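Local coordinates for dITP/XTP pyrophosphatase (Coxiella burnetii, PDB 3TQU), which probably hydrolyses non-canonical purine nucleoside triphosphates such as XTP, dITP and ITP to monophosphate and diphosphate, and so keeps them out of DNA and RNA, at residues D71-I77 against S118-V124; H140-E144 against I183-A189; A57-K62 against M128-N132; E6-A10 against T64-A70; I102-L106 against I147-P151. All blocks are in the same frame, centred on the assembly; numbering follows the deposited sequence. Where two conformers were deposited one is given.

Contact 1 (D71-I77 against S118-V124); sequences DDSGLTI and SASFHCV. With CA (calcium ion), chain E.
D72, G74 and T76 pair with V124, H122 and S120 through two backbone N-H...O bonds each, the hydrogen-bonded pairs of an antiparallel ladder. V124 N to D72 O is almost straight, 2.9 Å long with 174° at the hydrogen. From the non-hydrogen-bonded positions between them, CA-H groups lean on carbonyls of adjoining residues, S73 CA lying 3.1 Å from H122 O.

Polar side chains meet on the face carrying T76 and H122. T76 OG1 lies in the imidazole plane, at the ring edge, hydrogen-bonded to H122 NE2 at 3.2 Å. H122 ND1 is bonded to H140 on the next strand, so both nitrogens are engaged and the ring's rotation is fixed.

Apolar groups dominate the face carrying L75, F121, I77 and A119. L75 CD1 stands over the centre of the F121 ring, 4.1 Å from the centroid, in a CH-pi contact. The small A119 suits its place beside two branched residues, its CB being 3.9 Å from I77 CG1.

Metal binding completes the account. D72 turns its carboxylate away from the partner strand, CG opposite the backbone N (chi1 -171°), and OD1 binds the calcium ion at 2.6 Å. E44 and five waters bind it too, while N52 holds D72 OD2. D72 is also a predicted magnesium ligand and the predicted proton acceptor, so calcium probably marks the catalytic metal site of this HAM1-family fold, built on its central strands.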
# COMPACT_ATOMS: atom_id res chain seq x y z
N ASP A 71 2.65 -11.16 -3.17
CA ASP A 71 1.76 -10.89 -2.06
C ASP A 71 2.42 -11.26 -0.75
O ASP A 71 3.36 -12.06 -0.72
CB ASP A 71 0.45 -11.67 -2.20
CG ASP A 71 0.51 -13.05 -1.56
OD1 ASP A 71 0.72 -14.04 -2.28
OD2 ASP A 71 0.36 -13.13 -0.32
N ASP A 72 1.94 -10.66 0.33
CA ASP A 72 2.27 -11.14 1.67
C ASP A 72 0.99 -11.19 2.48
O ASP A 72 0.08 -10.38 2.29
CB ASP A 72 3.32 -10.25 2.34
CG ASP A 72 3.84 -10.86 3.63
OD1 ASP A 72 3.70 -12.09 3.78
OD2 ASP A 72 4.37 -10.14 4.49
N SER A 73 0.91 -12.16 3.39
CA SER A 73 -0.32 -12.38 4.13
C SER A 73 -0.03 -12.79 5.57
O SER A 73 1.08 -13.20 5.90
CB SER A 73 -1.15 -13.48 3.45
OG SER A 73 -0.43 -14.70 3.44
N GLY A 74 -1.05 -12.69 6.42
CA GLY A 74 -0.87 -13.09 7.80
C GLY A 74 -2.12 -12.93 8.63
O GLY A 74 -3.14 -12.42 8.17
N LEU A 75 -2.02 -13.38 9.87
CA LEU A 75 -3.10 -13.28 10.84
C LEU A 75 -2.73 -12.21 11.84
O LEU A 75 -1.60 -12.19 12.34
CB LEU A 75 -3.26 -14.62 11.55
CG LEU A 75 -4.34 -14.74 12.62
CD1 LEU A 75 -5.72 -14.45 12.02
CD2 LEU A 75 -4.30 -16.12 13.26
N THR A 76 -3.65 -11.30 12.14
CA THR A 76 -3.42 -10.28 13.15
C THR A 76 -4.46 -10.43 14.25
O THR A 76 -5.65 -10.54 13.98
CB THR A 76 -3.50 -8.86 12.58
OG1 THR A 76 -4.82 -8.60 12.08
CG2 THR A 76 -2.49 -8.68 11.45
N ILE A 77 -4.01 -10.45 15.50
CA ILE A 77 -4.91 -10.64 16.63
C ILE A 77 -4.91 -9.42 17.55
O ILE A 77 -3.88 -9.04 18.10
CB ILE A 77 -4.55 -11.92 17.40
CG1 ILE A 77 -4.65 -13.13 16.47
CG2 ILE A 77 -5.47 -12.08 18.60
CD1 ILE A 77 -4.21 -14.45 17.09
N SER A 118 -10.92 -10.93 18.90
CA SER A 118 -10.98 -10.38 17.55
C SER A 118 -9.69 -10.62 16.78
O SER A 118 -8.60 -10.52 17.35
CB SER A 118 -11.29 -8.88 17.59
OG SER A 118 -12.59 -8.65 18.12
N ALA A 119 -9.82 -10.92 15.49
CA ALA A 119 -8.67 -11.18 14.65
C ALA A 119 -9.02 -10.91 13.19
O ALA A 119 -10.20 -10.82 12.84
CB ALA A 119 -8.18 -12.61 14.83
N SER A 120 -8.00 -10.78 12.35
CA SER A 120 -8.21 -10.55 10.93
C SER A 120 -7.12 -11.23 10.12
O SER A 120 -5.96 -11.28 10.55
CB SER A 120 -8.22 -9.06 10.62
OG SER A 120 -9.17 -8.37 11.41
N PHE A 121 -7.50 -11.78 8.98
CA PHE A 121 -6.54 -12.24 7.98
C PHE A 121 -6.32 -11.10 6.99
O PHE A 121 -7.28 -10.42 6.61
CB PHE A 121 -7.09 -13.44 7.20
CG PHE A 121 -6.70 -14.77 7.78
CD1 PHE A 121 -5.37 -15.12 7.92
CD2 PHE A 121 -7.67 -15.68 8.15
CE1 PHE A 121 -5.01 -16.35 8.44
CE2 PHE A 121 -7.32 -16.92 8.68
CZ PHE A 121 -5.99 -17.25 8.82
N HIS A 122 -5.08 -10.90 6.58
CA HIS A 122 -4.75 -9.86 5.61
C HIS A 122 -4.02 -10.44 4.42
O HIS A 122 -3.16 -11.31 4.57
CB HIS A 122 -3.86 -8.79 6.25
CG HIS A 122 -4.52 -8.04 7.36
ND1 HIS A 122 -5.07 -6.79 7.19
CD2 HIS A 122 -4.71 -8.36 8.66
CE1 HIS A 122 -5.58 -6.38 8.34
NE2 HIS A 122 -5.37 -7.31 9.25
N CYS A 123 -4.37 -9.96 3.23
CA CYS A 123 -3.61 -10.28 2.03
C CYS A 123 -3.31 -9.00 1.27
O CYS A 123 -4.22 -8.28 0.87
CB CYS A 123 -4.39 -11.23 1.12
SG CYS A 123 -3.55 -11.54 -0.46
N VAL A 124 -2.02 -8.72 1.09
CA VAL A 124 -1.61 -7.53 0.36
C VAL A 124 -0.87 -7.95 -0.89
O VAL A 124 0.15 -8.64 -0.82
CB VAL A 124 -0.71 -6.61 1.20
CG1 VAL A 124 -0.33 -5.36 0.40
CG2 VAL A 124 -1.41 -6.23 2.50
CA CA E . 5.34 -14.02 4.19
O HOH W 1 5.43 -12.13 6.04
O HOH W 2 2.96 -14.83 4.87
O HOH W 3 -6.92 -7.52 13.91
O HOH W 4 5.86 -15.94 5.89
O HOH W 5 4.44 -14.80 1.98
O HOH W 6 6.16 -16.38 3.29

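Contact 2 (H140-E144 against I183-A189)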
# COMPACT_ATOMS: atom_id res chain seq x y z
N HIS A 140 -5.39 -4.60 -1.03
CA HIS A 140 -5.38 -5.03 0.36
C HIS A 140 -6.70 -5.68 0.77
O HIS A 140 -7.70 -5.00 0.96
CB HIS A 140 -5.04 -3.86 1.28
CG HIS A 140 -4.86 -4.25 2.71
ND1 HIS A 140 -4.37 -3.37 3.66
CD2 HIS A 140 -5.09 -5.41 3.36
CE1 HIS A 140 -4.32 -3.98 4.83
NE2 HIS A 140 -4.75 -5.22 4.68
N GLY A 141 -6.68 -7.00 0.92
CA GLY A 141 -7.86 -7.75 1.33
C GLY A 141 -7.85 -8.01 2.83
O GLY A 141 -6.82 -8.39 3.40
N VAL A 142 -9.00 -7.80 3.46
CA VAL A 142 -9.12 -8.00 4.90
C VAL A 142 -10.31 -8.88 5.24
O VAL A 142 -11.43 -8.65 4.76
CB VAL A 142 -9.26 -6.65 5.65
CG1 VAL A 142 -9.46 -6.90 7.14
CG2 VAL A 142 -8.05 -5.78 5.40
N TRP A 143 -10.07 -9.89 6.06
CA TRP A 143 -11.11 -10.83 6.46
C TRP A 143 -11.20 -10.84 7.99
O TRP A 143 -10.28 -11.32 8.66
CB TRP A 143 -10.76 -12.23 5.94
CG TRP A 143 -11.89 -13.21 5.94
CD1 TRP A 143 -13.22 -12.93 6.04
CD2 TRP A 143 -11.78 -14.63 5.85
NE1 TRP A 143 -13.95 -14.09 6.01
CE2 TRP A 143 -13.09 -15.15 5.89
CE3 TRP A 143 -10.71 -15.52 5.72
CZ2 TRP A 143 -13.35 -16.52 5.82
CZ3 TRP A 143 -10.97 -16.88 5.65
CH2 TRP A 143 -12.28 -17.36 5.70
N GLU A 144 -12.29 -10.31 8.53
CA GLU A 144 -12.47 -10.19 9.98
C GLU A 144 -13.15 -11.41 10.60
O GLU A 144 -14.14 -11.92 10.06
CB GLU A 144 -13.26 -8.93 10.32
CG GLU A 144 -12.67 -7.65 9.76
CD GLU A 144 -13.50 -6.42 10.10
OE1 GLU A 144 -14.51 -6.57 10.81
OE2 GLU A 144 -13.14 -5.31 9.65
N ILE A 183 -14.58 -15.62 -0.18
CA ILE A 183 -14.81 -14.57 0.80
C ILE A 183 -13.57 -14.21 1.62
O ILE A 183 -13.59 -13.28 2.42
CB ILE A 183 -15.93 -14.95 1.79
CG1 ILE A 183 -15.49 -16.11 2.69
CG2 ILE A 183 -17.22 -15.31 1.03
CD1 ILE A 183 -16.44 -16.40 3.82
N SER A 184 -12.48 -14.95 1.42
CA SER A 184 -11.29 -14.77 2.24
C SER A 184 -10.57 -13.46 1.94
O SER A 184 -10.95 -12.70 1.05
CB SER A 184 -10.31 -15.92 2.05
OG SER A 184 -9.77 -15.89 0.75
N HIS A 185 -9.52 -13.21 2.71
CA HIS A 185 -8.64 -12.07 2.50
C HIS A 185 -7.99 -12.15 1.13
O HIS A 185 -7.82 -11.13 0.45
CB HIS A 185 -7.58 -12.01 3.61
CG HIS A 185 -6.85 -13.30 3.82
ND1 HIS A 185 -7.50 -14.49 4.08
CD2 HIS A 185 -5.53 -13.59 3.82
CE1 HIS A 185 -6.61 -15.45 4.23
NE2 HIS A 185 -5.41 -14.93 4.07
N ARG A 186 -7.62 -13.36 0.72
CA ARG A 186 -7.05 -13.56 -0.61
C ARG A 186 -8.10 -13.32 -1.69
O ARG A 186 -7.84 -12.64 -2.68
CB ARG A 186 -6.46 -14.96 -0.76
CG ARG A 186 -5.13 -15.16 -0.06
CD ARG A 186 -4.48 -16.48 -0.46
NE ARG A 186 -4.47 -16.65 -1.91
CZ ARG A 186 -3.59 -16.09 -2.74
NH1 ARG A 186 -2.63 -15.31 -2.26
NH2 ARG A 186 -3.66 -16.31 -4.04
N GLY A 187 -9.29 -13.90 -1.50
CA GLY A 187 -10.37 -13.70 -2.44
C GLY A 187 -10.66 -12.23 -2.69
O GLY A 187 -10.84 -11.81 -3.83
N GLN A 188 -10.69 -11.45 -1.61
CA GLN A 188 -10.98 -10.02 -1.72
C GLN A 188 -9.85 -9.26 -2.42
O GLN A 188 -10.10 -8.42 -3.28
CB GLN A 188 -11.26 -9.42 -0.34
CG GLN A 188 -12.54 -9.95 0.31
CD GLN A 188 -12.74 -9.46 1.73
OE1 GLN A 188 -13.02 -8.29 1.97
NE2 GLN A 188 -12.60 -10.37 2.69
N ALA A 189 -8.61 -9.56 -2.06
CA ALA A 189 -7.47 -8.95 -2.73
C ALA A 189 -7.51 -9.27 -4.22
O ALA A 189 -7.34 -8.39 -5.06
CB ALA A 189 -6.17 -9.44 -2.11
O HOH W 7 -10.97 -6.49 2.00
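W143 lays one face of its indole on the turn that leads into helix 185-199. S184 CA sits over the six-membered ring, 3.8 Å from its centroid, as a CH-pi contact, and I183 O covers the same face nearer the pyrrole part. A chi1 of -164° swings the indole toward the junction of helices 177-183 and 185-199, where I183, the last residue of the first, brings CD1 to 3.7 Å from W143 CZ2, the two side chains crossing obliquely. H185 presents its ring edge, with ND1 3.7 Å from W143 CE3, and stacks on F121 of the neighbouring strand; its ND1 and N are buried here without a partner in the model.

Farther along, G141 suits the closest part of the strand because it has no side chain: H185 O comes to 3.5 Å from G141 CA, and A189 packs beside it. Q188, extended beyond CG, lays its amide alongside V142. The two hydrogens of NE2 are shared among three weak, bent bonds, to V142 O (2.9 Å, 125° at the hydrogen), I183 O and S184 O. A water donates to its OE1 and accepts from V142 N. S184 is the N-cap, its OG accepting from G187 N at 3.0 Å.

The helix start is thus covered by a broad aromatic face and linked by one amide to several backbone groups. H185 and R186, predicted to bind substrate, lie in its first turn, so the contact probably helps position them.

Contact 3 (A57-K62 against M128-N132)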
# COMPACT_ATOMS: atom_id res chain seq x y z
N ALA A 57 8.10 -8.44 -5.11
CA ALA A 57 7.75 -8.07 -6.47
C ALA A 57 8.88 -7.31 -7.15
O ALA A 57 9.19 -7.56 -8.32
CB ALA A 57 6.45 -7.26 -6.49
N ARG A 58 9.49 -6.38 -6.43
CA ARG A 58 10.59 -5.60 -7.00
C ARG A 58 11.76 -6.50 -7.37
O ARG A 58 12.42 -6.29 -8.39
CB ARG A 58 11.06 -4.52 -6.03
CG ARG A 58 12.21 -3.69 -6.61
CD ARG A 58 13.05 -3.03 -5.53
NE ARG A 58 12.31 -2.04 -4.76
CZ ARG A 58 12.05 -2.17 -3.46
NH1 ARG A 58 12.46 -3.24 -2.81
NH2 ARG A 58 11.37 -1.23 -2.82
N HIS A 59 12.02 -7.49 -6.52
CA HIS A 59 13.10 -8.45 -6.75
C HIS A 59 12.85 -9.22 -8.04
O HIS A 59 13.72 -9.30 -8.91
CB HIS A 59 13.20 -9.41 -5.57
CG HIS A 59 14.23 -10.49 -5.75
ND1 HIS A 59 15.57 -10.23 -5.90
CD2 HIS A 59 14.10 -11.84 -5.80
CE1 HIS A 59 16.23 -11.37 -6.04
NE2 HIS A 59 15.35 -12.36 -5.98
N ALA A 60 11.65 -9.78 -8.16
CA ALA A 60 11.29 -10.56 -9.34
C ALA A 60 11.38 -9.72 -10.61
O ALA A 60 11.88 -10.19 -11.64
CB ALA A 60 9.89 -11.14 -9.18
N ALA A 61 10.91 -8.48 -10.54
CA ALA A 61 10.93 -7.59 -11.70
C ALA A 61 12.36 -7.23 -12.09
O ALA A 61 12.69 -7.16 -13.27
CB ALA A 61 10.13 -6.31 -11.40
N LYS A 62 13.19 -7.00 -11.08
CA LYS A 62 14.58 -6.65 -11.31
C LYS A 62 15.31 -7.75 -12.07
O LYS A 62 16.01 -7.48 -13.05
CB LYS A 62 15.28 -6.40 -9.97
CG LYS A 62 16.70 -5.88 -10.09
CD LYS A 62 17.36 -5.80 -8.73
CE LYS A 62 18.73 -5.15 -8.82
NZ LYS A 62 18.63 -3.76 -9.32
N MSE A 128 4.19 -4.53 -9.67
CA MSE A 128 5.16 -3.54 -10.13
C MSE A 128 5.32 -3.60 -11.64
O MSE A 128 5.45 -4.68 -12.21
CB MSE A 128 6.52 -3.80 -9.48
CG MSE A 128 6.52 -3.76 -7.96
SE MSE A 128 7.02 -2.01 -7.28
CE MSE A 128 8.92 -2.03 -7.76
N GLU A 129 5.32 -2.44 -12.30
CA GLU A 129 5.56 -2.39 -13.74
C GLU A 129 7.01 -2.78 -14.04
O GLU A 129 7.28 -3.50 -15.00
CB GLU A 129 5.25 -1.00 -14.30
CG GLU A 129 5.41 -0.90 -15.80
CD GLU A 129 4.57 -1.92 -16.55
OE1 GLU A 129 3.55 -2.39 -16.00
OE2 GLU A 129 4.94 -2.26 -17.70
N ASN A 130 7.92 -2.29 -13.22
CA ASN A 130 9.31 -2.74 -13.22
C ASN A 130 9.96 -2.45 -11.87
O ASN A 130 9.29 -1.96 -10.96
CB ASN A 130 10.11 -2.14 -14.38
CG ASN A 130 10.12 -0.63 -14.37
OD1 ASN A 130 10.31 0.01 -13.33
ND2 ASN A 130 9.92 -0.03 -15.54
N GLU A 131 11.25 -2.75 -11.73
CA GLU A 131 11.88 -2.65 -10.42
C GLU A 131 11.98 -1.21 -9.91
O GLU A 131 12.13 -0.98 -8.72
CB GLU A 131 13.25 -3.33 -10.39
CG GLU A 131 14.34 -2.62 -11.17
CD GLU A 131 14.40 -3.06 -12.62
OE1 GLU A 131 13.36 -3.48 -13.16
OE2 GLU A 131 15.50 -3.01 -13.20
N ASN A 132 11.88 -0.25 -10.83
CA ASN A 132 11.95 1.16 -10.45
C ASN A 132 10.59 1.82 -10.26
O ASN A 132 10.51 3.01 -9.93
CB ASN A 132 12.78 1.96 -11.47
CG ASN A 132 14.22 1.49 -11.55
OD1 ASN A 132 14.67 1.02 -12.59
ND2 ASN A 132 14.95 1.62 -10.44
O HOH W 8 15.14 -5.52 -14.90
O HOH W 9 18.58 -3.27 -12.26
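E131 folds its side chain across K62, CB against CB at 3.7 Å, the two chains meeting at about a right angle. The bend at chi2 (-89°) then turns the E131 carboxylate along the K62 backbone. The charges do not touch: E131 OE2 and K62 NZ are 5.0 Å apart, and a water accepts from K62 NZ and donates to E131 OE2. A water bridge suits long charged residues close to solvent.

R58 runs past E131 with its aliphatic part, CG lying 3.4 Å from E131 O. Its guanidinium goes elsewhere, NH2 making a salt bridge to E51 and a hydrogen bond to S47, both of the second subunit. The short A61 lets the loop settle close, its CB 3.7 Å from E131 N, a buried amide without a partner in the model. A57 CB meets CG of M128, a selenomethionine modelled in two conformers, at 3.8 Å in the one described. Within the loop N130 OD1 accepts from N132 N at 3.0 Å, an Asx turn, and N130 ND2 bonds N81 of the second subunit.

The contact thus sets the loop between strands 118-128 and 137-147 against helix 49-64, at the dimer interface. The helix's alanines A57, A60 and A61 rest on A68 and A70 of strand 68-77, to which M128 is joined through its backbone.

Contact 4 (E6-A10 against T64-A70)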
# COMPACT_ATOMS: atom_id res chain seq x y z
N GLU A 6 2.71 -10.43 -20.22
CA GLU A 6 3.41 -11.38 -19.36
C GLU A 6 3.74 -10.76 -18.00
O GLU A 6 4.41 -9.72 -17.93
CB GLU A 6 4.70 -11.86 -20.02
CG GLU A 6 4.48 -12.73 -21.25
CD GLU A 6 5.79 -13.26 -21.82
OE1 GLU A 6 6.77 -12.50 -21.87
OE2 GLU A 6 5.83 -14.45 -22.20
N ILE A 7 3.27 -11.39 -16.93
CA ILE A 7 3.58 -10.92 -15.58
C ILE A 7 4.20 -12.04 -14.76
O ILE A 7 3.69 -13.16 -14.74
CB ILE A 7 2.33 -10.39 -14.86
CG1 ILE A 7 1.67 -9.28 -15.68
CG2 ILE A 7 2.68 -9.87 -13.48
CD1 ILE A 7 0.36 -8.78 -15.10
N VAL A 8 5.31 -11.74 -14.10
CA VAL A 8 6.00 -12.73 -13.28
C VAL A 8 5.37 -12.83 -11.90
O VAL A 8 5.11 -11.82 -11.25
CB VAL A 8 7.50 -12.39 -13.12
CG1 VAL A 8 8.15 -13.33 -12.11
CG2 VAL A 8 8.21 -12.47 -14.46
N LEU A 9 5.12 -14.06 -11.46
CA LEU A 9 4.61 -14.32 -10.12
C LEU A 9 5.77 -14.71 -9.22
O LEU A 9 6.48 -15.68 -9.49
CB LEU A 9 3.58 -15.46 -10.17
CG LEU A 9 2.65 -15.61 -8.96
CD1 LEU A 9 1.70 -14.42 -8.87
CD2 LEU A 9 1.86 -16.91 -9.06
N ALA A 10 5.98 -13.95 -8.15
CA ALA A 10 7.11 -14.19 -7.26
C ALA A 10 6.97 -15.49 -6.46
O ALA A 10 7.96 -16.10 -6.06
CB ALA A 10 7.32 -13.01 -6.33
N THR A 64 14.02 -10.39 -13.80
CA THR A 64 13.39 -10.89 -15.02
C THR A 64 13.24 -9.83 -16.11
O THR A 64 13.20 -10.15 -17.30
CB THR A 64 12.02 -11.52 -14.74
OG1 THR A 64 11.12 -10.53 -14.24
CG2 THR A 64 12.15 -12.65 -13.73
N GLY A 65 13.13 -8.56 -15.71
CA GLY A 65 12.91 -7.49 -16.66
C GLY A 65 11.45 -7.36 -17.05
O GLY A 65 11.10 -6.56 -17.92
N LEU A 66 10.59 -8.15 -16.42
CA LEU A 66 9.15 -8.11 -16.68
C LEU A 66 8.42 -7.50 -15.49
O LEU A 66 8.99 -7.39 -14.41
CB LEU A 66 8.62 -9.53 -16.91
CG LEU A 66 9.01 -10.30 -18.17
CD1 LEU A 66 8.37 -11.68 -18.13
CD2 LEU A 66 8.60 -9.56 -19.42
N PRO A 67 7.16 -7.09 -15.69
CA PRO A 67 6.31 -6.71 -14.56
C PRO A 67 6.22 -7.89 -13.59
O PRO A 67 6.30 -9.03 -14.03
CB PRO A 67 4.95 -6.46 -15.20
CG PRO A 67 5.25 -6.15 -16.63
CD PRO A 67 6.45 -6.97 -16.98
N ALA A 68 6.07 -7.62 -12.30
CA ALA A 68 6.05 -8.71 -11.33
C ALA A 68 5.00 -8.47 -10.27
O ALA A 68 4.74 -7.33 -9.88
CB ALA A 68 7.42 -8.88 -10.70
N LEU A 69 4.39 -9.56 -9.81
CA LEU A 69 3.33 -9.49 -8.81
C LEU A 69 3.69 -10.37 -7.63
O LEU A 69 4.08 -11.53 -7.81
CB LEU A 69 2.00 -9.92 -9.42
CG LEU A 69 0.74 -9.81 -8.57
CD1 LEU A 69 -0.48 -9.68 -9.47
CD2 LEU A 69 0.60 -11.00 -7.62
N ALA A 70 3.56 -9.83 -6.43
CA ALA A 70 3.82 -10.60 -5.22
C ALA A 70 2.78 -10.29 -4.16
O ALA A 70 2.09 -9.27 -4.24
CB ALA A 70 5.22 -10.32 -4.70
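P67 sets CD of its pyrrolidine ring against E6 O at 3.6 Å, and E6 brings its carboxylate OE1 to 4.1 Å from L66 CD1. The pair belongs to the parallel part of the mixed central sheet, where strand 5-9 lies between 29-33 and 68-77. Proline suits the start of this pairing because it has no N-H to give to E6 O, toward which CD is turned instead, and the backbone bonds begin with V8 N to P67 O.

V8 bonds in both directions around A68, as parallel strands do. V8 N reaches P67 O at 2.9 Å, with 172° at the hydrogen, and V8 O receives L69 N at 2.8 Å. A10 N then continues the series to L69 O.

On one side of the sheet L9 and L69 lie side by side, pointing the same way, with L9 CD1 3.8 Å from L69 CD2; F31 and I125 also touch the L69 side chain. On the other side V8 meets T64 tip to tip, CG2 to OG1 at 3.5 Å, and crosses L66 at about a right angle. T64 OG1 also accepts from L66 N, an ST turn, and bonds A60 O, while G65 leaves helix 49-64 with positive phi (81°), an angle glycine readily adopts. Where A10 leads into the predicted substrate-binding residues S11 to K16, its CB meets A70 CB at 3.8 Å.

Contact 5 (I102-L106 against I147-P151)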
# COMPACT_ATOMS: atom_id res chain seq x y z
N ILE A 102 -0.76 -23.02 15.80
CA ILE A 102 -2.11 -22.90 16.33
C ILE A 102 -2.08 -22.94 17.85
O ILE A 102 -2.77 -22.16 18.52
CB ILE A 102 -3.02 -24.03 15.81
CG1 ILE A 102 -3.36 -23.80 14.33
CG2 ILE A 102 -4.30 -24.11 16.63
CD1 ILE A 102 -3.97 -24.99 13.64
N GLN A 103 -1.28 -23.85 18.40
CA GLN A 103 -1.18 -23.99 19.85
C GLN A 103 -0.53 -22.78 20.51
O GLN A 103 -0.93 -22.37 21.60
CB GLN A 103 -0.43 -25.27 20.22
CG GLN A 103 -1.27 -26.52 20.06
CD GLN A 103 -2.55 -26.46 20.88
OE1 GLN A 103 -2.52 -26.08 22.05
NE2 GLN A 103 -3.67 -26.83 20.26
N LYS A 104 0.47 -22.20 19.85
CA LYS A 104 1.14 -21.02 20.39
C LYS A 104 0.19 -19.82 20.42
O LYS A 104 0.19 -19.05 21.38
CB LYS A 104 2.41 -20.69 19.60
CG LYS A 104 3.23 -19.57 20.22
CD LYS A 104 4.72 -19.79 20.01
CE LYS A 104 5.54 -18.72 20.72
NZ LYS A 104 5.27 -17.35 20.19
N VAL A 105 -0.62 -19.68 19.38
CA VAL A 105 -1.62 -18.62 19.36
C VAL A 105 -2.64 -18.80 20.48
O VAL A 105 -2.99 -17.85 21.17
CB VAL A 105 -2.34 -18.56 18.00
CG1 VAL A 105 -3.66 -17.81 18.13
CG2 VAL A 105 -1.45 -17.90 16.96
N LEU A 106 -3.10 -20.04 20.66
CA LEU A 106 -4.07 -20.34 21.70
C LEU A 106 -3.50 -20.07 23.09
O LEU A 106 -4.18 -19.52 23.96
CB LEU A 106 -4.56 -21.79 21.59
CG LEU A 106 -5.43 -22.12 20.38
CD1 LEU A 106 -5.72 -23.62 20.30
CD2 LEU A 106 -6.73 -21.32 20.40
N ILE A 147 -10.81 -15.70 17.03
CA ILE A 147 -10.02 -16.89 17.31
C ILE A 147 -10.80 -17.85 18.20
O ILE A 147 -11.23 -17.49 19.29
CB ILE A 147 -8.68 -16.53 17.99
CG1 ILE A 147 -7.92 -15.49 17.17
CG2 ILE A 147 -7.83 -17.78 18.18
CD1 ILE A 147 -7.55 -15.97 15.77
N ALA A 148 -10.98 -19.08 17.72
CA ALA A 148 -11.72 -20.08 18.47
C ALA A 148 -10.92 -20.58 19.66
O ALA A 148 -9.72 -20.33 19.77
CB ALA A 148 -12.12 -21.23 17.56
N ARG A 149 -11.59 -21.30 20.56
CA ARG A 149 -10.96 -21.83 21.75
C ARG A 149 -10.18 -23.10 21.43
O ARG A 149 -9.19 -23.41 22.08
CB ARG A 149 -12.02 -22.13 22.82
CG ARG A 149 -12.90 -20.94 23.19
CD ARG A 149 -12.22 -20.03 24.19
NE ARG A 149 -13.04 -18.87 24.52
CZ ARG A 149 -12.74 -17.96 25.44
NH1 ARG A 149 -11.62 -18.09 26.15
NH2 ARG A 149 -13.55 -16.94 25.67
N GLU A 150 -10.64 -23.82 20.42
CA GLU A 150 -9.96 -25.04 19.97
C GLU A 150 -10.11 -25.21 18.46
O GLU A 150 -11.08 -24.72 17.88
CB GLU A 150 -10.50 -26.26 20.72
CG GLU A 150 -11.98 -26.53 20.51
CD GLU A 150 -12.46 -27.78 21.23
OE1 GLU A 150 -12.54 -27.76 22.47
OE2 GLU A 150 -12.76 -28.78 20.54
N PRO A 151 -9.16 -25.92 17.83
CA PRO A 151 -9.19 -26.11 16.38
C PRO A 151 -10.40 -26.92 15.92
O PRO A 151 -10.75 -27.92 16.55
CB PRO A 151 -7.90 -26.91 16.11
CG PRO A 151 -7.03 -26.65 17.30
CD PRO A 151 -7.98 -26.53 18.45
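L106 and P151 head a set of apolar contacts between helix 98-112 and the loop that follows strand 137-147. L106 CD1 lies 4.1 Å from P151 CD, and one turn back I102 CG2 touches P151 CG at 3.8 Å, so the proline ring meets two branched side chains of the same helix flank. A proline suits this place, offering a compact apolar ring next to the exposed, polar R149 and E150. Deeper in, V105 and I147 cross at about a right angle, V105 CG1 lying 4.2 Å from I147 CG2.

A second kind of contact is methyl to carbonyl. L106 keeps CG beside its backbone N (chi1 -69°), and its branched end reaches across to the loop backbone. There L106 CD2 comes to 3.2 Å from A148 O, a tight approach, and to 3.6 Å from R149 O. R117 bonds I147 O and, weakly, A148 O, and A148 pairs with I162 through the backbone.

The helix follows strand 68-77 in the chain, and the buried residues tie the contact to the sheet: V105 and I147 both touch I77. V105 also packs on Y159, a predicted substrate-binding residue. Helix 98-112 thus packs, as helices do in alpha/beta folds, on the ends of strands 68-77 and 137-147 and on the loop after the latter, beside Y159.

How the contacts relate
Contacts 1, 2 and 4 are buried and all reach one mixed sheet, contact 2 setting a helix on it; contacts 3 and 5 are partly exposed and lie about 37 Å apart, centre to centre, on opposite sides of the chain's centre. Strand 68-77 serves both contact 4, in parallel pairing, and contact 1, antiparallel. Contact 2 continues from contact 1 through strand 137-147. Helix 49-64 in contact 3 rests on contact 4, the two centres being about 7 Å apart, while contact 5 touches contact 1 through I77 and I147. Metal chemistry belongs to contact 1, aromatic and amide contacts to contact 2, water-bridged charges to contact 3, parallel backbone bonds with apolar side chains to contact 4, and apolar and methyl-to-carbonyl contacts to contact 5.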